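Local coordinates for protein putative amidohydrolase/peptidase (Burkholderia cenocepacia, PDB 4WJB) that probably hydrolyses carbon-nitrogen bonds, other than peptide bonds, as a zinc-dependent amidohydrolase of the peptidase M20 family, at residues Arg257-Tyr269 with Glu310-Val322. Numbering follows the deposited sequence.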
loop_
_atom_site.group_PDB
_atom_site.type_symbol
_atom_site.label_atom_id
_atom_site.label_comp_id
_atom_site.label_asym_id
_atom_site.label_seq_id
_atom_site.Cartn_x
_atom_site.Cartn_y
_atom_site.Cartn_z
ATOM N N ARG A 257 1.961 -7.171 10.840
ATOM C CA ARG A 257 2.686 -8.128 11.663
ATOM C C ARG A 257 3.881 -8.714 10.911
ATOM O O ARG A 257 4.959 -8.871 11.479
ATOM C CB ARG A 257 1.758 -9.255 12.124
ATOM C CG ARG A 257 0.634 -8.810 13.037
ATOM C CD ARG A 257 -0.298 -9.977 13.355
ATOM N NE ARG A 257 -1.471 -9.556 14.118
ATOM C CZ ARG A 257 -1.607 -9.714 15.431
ATOM N NH1 ARG A 257 -0.641 -10.290 16.138
ATOM N NH2 ARG A 257 -2.712 -9.301 16.041
ATOM N N MET A 258 3.686 -9.037 9.635
ATOM C CA MET A 258 4.746 -9.641 8.831
ATOM C C MET A 258 5.840 -8.632 8.483
ATOM O O MET A 258 7.023 -8.975 8.453
ATOM C CB MET A 258 4.174 -10.248 7.547
ATOM C CG MET A 258 3.262 -11.439 7.768
ATOM S SD MET A 258 4.025 -12.734 8.761
ATOM C CE MET A 258 5.459 -13.136 7.767
ATOM N N ILE A 259 5.435 -7.396 8.210
ATOM C CA ILE A 259 6.372 -6.323 7.891
ATOM C C ILE A 259 7.308 -6.076 9.072
ATOM O O ILE A 259 8.526 -5.948 8.903
ATOM C CB ILE A 259 5.621 -5.022 7.519
ATOM C CG1 ILE A 259 4.865 -5.209 6.204
ATOM C CG2 ILE A 259 6.582 -3.847 7.402
ATOM C CD1 ILE A 259 3.935 -4.063 5.857
ATOM N N SER A 260 6.733 -6.035 10.268
ATOM C CA SER A 260 7.506 -5.856 11.490
ATOM C C SER A 260 8.442 -7.032 11.722
ATOM O O SER A 260 9.575 -6.855 12.188
ATOM C CB SER A 260 6.577 -5.686 12.697
ATOM O OG SER A 260 5.780 -4.523 12.567
ATOM N N PHE A 261 7.969 -8.234 11.394
ATOM C CA PHE A 261 8.780 -9.429 11.599
ATOM C C PHE A 261 9.941 -9.485 10.615
ATOM O O PHE A 261 11.032 -9.942 10.961
ATOM C CB PHE A 261 7.939 -10.700 11.478
ATOM C CG PHE A 261 8.692 -11.948 11.832
ATOM C CD1 PHE A 261 9.055 -12.196 13.139
ATOM C CD2 PHE A 261 9.054 -12.861 10.857
ATOM C CE1 PHE A 261 9.763 -13.340 13.475
ATOM C CE2 PHE A 261 9.758 -14.007 11.187
ATOM C CZ PHE A 261 10.117 -14.245 12.494
ATOM N N VAL A 262 9.702 -9.027 9.389
ATOM C CA VAL A 262 10.753 -8.989 8.379
ATOM C C VAL A 262 11.898 -8.115 8.878
ATOM O O VAL A 262 13.063 -8.493 8.766
ATOM C CB VAL A 262 10.235 -8.470 7.018
ATOM C CG1 VAL A 262 11.401 -8.117 6.093
ATOM C CG2 VAL A 262 9.342 -9.514 6.361
ATOM N N GLU A 263 11.565 -6.967 9.464
ATOM C CA GLU A 263 12.586 -6.113 10.058
ATOM C C GLU A 263 13.329 -6.835 11.174
ATOM O O GLU A 263 14.550 -6.730 11.287
ATOM C CB GLU A 263 11.985 -4.822 10.607
ATOM C CG GLU A 263 13.052 -3.894 11.179
ATOM C CD GLU A 263 12.477 -2.655 11.822
ATOM O OE1 GLU A 263 12.645 -1.556 11.247
ATOM O OE2 GLU A 263 11.863 -2.780 12.905
ATOM N N VAL A 264 12.586 -7.566 11.998
ATOM C CA VAL A 264 13.188 -8.358 13.069
ATOM C C VAL A 264 14.198 -9.360 12.510
ATOM O O VAL A 264 15.294 -9.541 13.059
ATOM C CB VAL A 264 12.106 -9.106 13.880
ATOM C CG1 VAL A 264 12.710 -10.300 14.627
ATOM C CG2 VAL A 264 11.408 -8.152 14.841
ATOM N N LEU A 265 13.837 -10.001 11.404
ATOM C CA LEU A 265 14.726 -10.974 10.777
ATOM C C LEU A 265 16.018 -10.331 10.260
ATOM O O LEU A 265 17.100 -10.875 10.456
ATOM C CB LEU A 265 14.006 -11.701 9.640
ATOM C CG LEU A 265 12.930 -12.696 10.091
ATOM C CD1 LEU A 265 12.329 -13.404 8.889
ATOM C CD2 LEU A 265 13.503 -13.707 11.081
ATOM N N GLY A 266 15.904 -9.180 9.602
ATOM C CA GLY A 266 17.075 -8.478 9.107
ATOM C C GLY A 266 18.016 -8.105 10.237
ATOM O O GLY A 266 19.232 -8.309 10.155
ATOM N N ARG A 267 17.445 -7.581 11.315
ATOM C CA ARG A 267 18.239 -7.148 12.460
ATOM C C ARG A 267 18.789 -8.327 13.248
ATOM O O ARG A 267 19.806 -8.205 13.932
ATOM C CB ARG A 267 17.401 -6.246 13.370
ATOM C CG ARG A 267 16.971 -4.957 12.689
ATOM C CD ARG A 267 16.205 -4.042 13.636
ATOM N NE ARG A 267 15.974 -2.736 13.024
ATOM C CZ ARG A 267 15.373 -1.716 13.628
ATOM N NH1 ARG A 267 14.938 -1.845 14.874
ATOM N NH2 ARG A 267 15.216 -0.565 12.988
ATOM N N ARG A 268 18.126 -9.473 13.143
ATOM C CA ARG A 268 18.567 -10.672 13.849
ATOM C C ARG A 268 19.856 -11.220 13.250
ATOM O O ARG A 268 20.709 -11.744 13.968
ATOM C CB ARG A 268 17.483 -11.751 13.820
ATOM C CG ARG A 268 17.833 -12.991 14.641
ATOM C CD ARG A 268 16.849 -14.119 14.392
ATOM N NE ARG A 268 15.527 -13.844 14.951
ATOM C CZ ARG A 268 14.465 -14.619 14.751
ATOM N NH1 ARG A 268 14.572 -15.706 13.999
ATOM N NH2 ARG A 268 13.296 -14.308 15.294
ATOM N N TYR A 269 19.997 -11.096 11.935
ATOM C CA TYR A 269 21.185 -11.593 11.247
ATOM C C TYR A 269 22.117 -10.460 10.826
ATOM O O TYR A 269 22.711 -10.497 9.748
ATOM C CB TYR A 269 20.784 -12.424 10.028
ATOM C CG TYR A 269 20.100 -13.725 10.377
ATOM C CD1 TYR A 269 18.724 -13.786 10.563
ATOM C CD2 TYR A 269 20.831 -14.894 10.521
ATOM C CE1 TYR A 269 18.098 -14.977 10.883
ATOM C CE2 TYR A 269 20.216 -16.088 10.840
ATOM C CZ TYR A 269 18.853 -16.124 11.019
ATOM O OH TYR A 269 18.251 -17.319 11.335
ATOM N N GLU A 310 17.860 -20.046 6.304
ATOM C CA GLU A 310 17.259 -19.833 7.620
ATOM C C GLU A 310 16.217 -18.720 7.579
ATOM O O GLU A 310 15.173 -18.806 8.235
ATOM C CB GLU A 310 18.337 -19.515 8.657
ATOM C CG GLU A 310 19.364 -20.625 8.835
ATOM C CD GLU A 310 20.282 -20.393 10.020
ATOM O OE1 GLU A 310 20.050 -19.424 10.776
ATOM O OE2 GLU A 310 21.230 -21.185 10.203
ATOM N N LEU A 311 16.506 -17.669 6.815
ATOM C CA LEU A 311 15.563 -16.570 6.642
ATOM C C LEU A 311 14.299 -17.053 5.945
ATOM O O LEU A 311 13.190 -16.666 6.318
ATOM C CB LEU A 311 16.198 -15.434 5.848
ATOM C CG LEU A 311 17.257 -14.645 6.619
ATOM C CD1 LEU A 311 18.050 -13.757 5.681
ATOM C CD2 LEU A 311 16.591 -13.822 7.708
ATOM N N ASP A 312 14.475 -17.898 4.934
ATOM C CA ASP A 312 13.352 -18.474 4.212
ATOM C C ASP A 312 12.459 -19.261 5.161
ATOM O O ASP A 312 11.241 -19.072 5.194
ATOM C CB ASP A 312 13.840 -19.380 3.082
ATOM C CG ASP A 312 12.700 -20.094 2.383
ATOM O OD1 ASP A 312 12.066 -19.480 1.498
ATOM O OD2 ASP A 312 12.433 -21.265 2.724
ATOM N N ALA A 313 13.080 -20.141 5.936
ATOM C CA ALA A 313 12.355 -20.974 6.880
ATOM C C ALA A 313 11.638 -20.126 7.928
ATOM O O ALA A 313 10.484 -20.399 8.278
ATOM C CB ALA A 313 13.303 -21.960 7.548
ATOM N N ALA A 314 12.316 -19.092 8.419
ATOM C CA ALA A 314 11.747 -18.251 9.472
ATOM C C ALA A 314 10.531 -17.475 8.969
ATOM O O ALA A 314 9.511 -17.380 9.658
ATOM C CB ALA A 314 12.799 -17.297 10.016
ATOM N N LEU A 315 10.646 -16.926 7.765
ATOM C CA LEU A 315 9.559 -16.182 7.143
ATOM C C LEU A 315 8.334 -17.068 6.929
ATOM O O LEU A 315 7.214 -16.679 7.259
ATOM C CB LEU A 315 10.010 -15.587 5.810
ATOM C CG LEU A 315 8.943 -14.888 4.960
ATOM C CD1 LEU A 315 8.416 -13.641 5.648
ATOM C CD2 LEU A 315 9.500 -14.545 3.584
ATOM N N ARG A 316 8.559 -18.256 6.378
ATOM C CA ARG A 316 7.478 -19.193 6.098
ATOM C C ARG A 316 6.824 -19.707 7.379
ATOM O O ARG A 316 5.613 -19.920 7.420
ATOM C CB ARG A 316 7.994 -20.367 5.261
ATOM C CG ARG A 316 8.393 -19.976 3.845
ATOM C CD ARG A 316 9.008 -21.147 3.079
ATOM N NE ARG A 316 9.352 -20.771 1.710
ATOM C CZ ARG A 316 8.515 -20.872 0.683
ATOM N NH1 ARG A 316 7.290 -21.340 0.870
ATOM N NH2 ARG A 316 8.900 -20.507 -0.533
ATOM N N ALA A 317 7.626 -19.901 8.421
ATOM C CA ALA A 317 7.107 -20.380 9.697
ATOM C C ALA A 317 6.226 -19.326 10.358
ATOM O O ALA A 317 5.141 -19.633 10.851
ATOM C CB ALA A 317 8.247 -20.775 10.624
ATOM N N GLU A 318 6.693 -18.083 10.360
ATOM C CA GLU A 318 5.952 -17.008 11.004
ATOM C C GLU A 318 4.693 -16.665 10.215
ATOM O O GLU A 318 3.662 -16.342 10.802
ATOM C CB GLU A 318 6.825 -15.767 11.174
ATOM C CG GLU A 318 6.136 -14.603 11.890
ATOM C CD GLU A 318 5.830 -14.887 13.354
ATOM O OE1 GLU A 318 6.236 -15.948 13.877
ATOM O OE2 GLU A 318 5.179 -14.039 13.997
ATOM N N LEU A 319 4.779 -16.743 8.890
ATOM C CA LEU A 319 3.613 -16.507 8.048
ATOM C C LEU A 319 2.502 -17.495 8.398
ATOM O O LEU A 319 1.338 -17.113 8.535
ATOM C CB LEU A 319 3.977 -16.615 6.567
ATOM C CG LEU A 319 2.851 -16.250 5.598
ATOM C CD1 LEU A 319 2.452 -14.798 5.789
ATOM C CD2 LEU A 319 3.255 -16.515 4.156
ATOM N N ALA A 320 2.875 -18.762 8.562
ATOM C CA ALA A 320 1.926 -19.803 8.944
ATOM C C ALA A 320 1.332 -19.539 10.325
ATOM O O ALA A 320 0.130 -19.727 10.542
ATOM C CB ALA A 320 2.595 -21.162 8.912
ATOM N N ARG A 321 2.179 -19.106 11.253
ATOM C CA ARG A 321 1.740 -18.794 12.608
ATOM C C ARG A 321 0.740 -17.640 12.602
ATOM O O ARG A 321 -0.265 -17.670 13.312
ATOM C CB ARG A 321 2.938 -18.447 13.498
ATOM C CG ARG A 321 2.866 -19.038 14.900
ATOM C CD ARG A 321 3.466 -18.099 15.932
ATOM N NE ARG A 321 2.658 -16.894 16.084
ATOM C CZ ARG A 321 3.152 -15.662 16.165
ATOM N NH1 ARG A 321 4.462 -15.466 16.114
ATOM N NH2 ARG A 321 2.337 -14.625 16.300
ATOM N N VAL A 322 1.020 -16.626 11.791
ATOM C CA VAL A 322 0.164 -15.450 11.713
ATOM C C VAL A 322 -1.173 -15.775 11.052
ATOM O O VAL A 322 -2.226 -15.338 11.519
ATOM C CB VAL A 322 0.857 -14.306 10.948
ATOM C CG1 VAL A 322 -0.135 -13.213 10.588
ATOM C CG2 VAL A 322 1.995 -13.738 11.781
#
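Met258 enters helix 310-322 as a knob into a hole formed by Leu315, Glu318, Leu319 and Val322, a clear example of how a flexible thioether can fill a hole on the face of an antiparallel neighbouring helix. Its chain bends at both chi2 (-54°) and chi3 (-59°), which brings the methyl against Leu315 and the backbone of Leu319: CE lies 3.7 Å from Leu315 CD1 and close to the backbone N of Leu319. The sulfur sits between two branches, with SD 3.8 Å from Val322 CG2 and a similar distance from Leu319 CD1. Deeper in the fold, Phe296 of strand 289-302 also touches Met258.

At the other end of the interface, Tyr269, the first residue beyond its helix, turns its ring so that CD1 passes 3.6 Å from Leu311 CD2. Its hydroxyl donates a 2.8 Å hydrogen bond from OH to Glu310 OE1, received on the anti lone pair of the carboxylate, whose plane stands 69° from the ring. Leu311 CD2 also meets Leu265 CB, while Leu265 CD2 packs against the methyl of Ala314.

Between these ends the aromatic contact is of another kind. Phe261 lays one ring face over the aliphatic part of Glu318: Glu318 CG stands 3.6 Å from the centroid of the Phe261 ring, over its face, a CH-pi contact. The bend of Glu318 at chi2 brings its carboxylate into a stacked position, tilted from the ring plane, and Glu318 OE2 forms a salt bridge with Arg321 NH1 at 2.7 Å.

Leu265, Leu311 and Leu315 all reach Phe300 of strand 289-302, while Arg257 extends to a salt bridge with Glu263 of the second subunit. Two antiparallel helices packed side by side on a beta-sheet, one of them at the subunit interface, are characteristic of the M20 dimerisation domain.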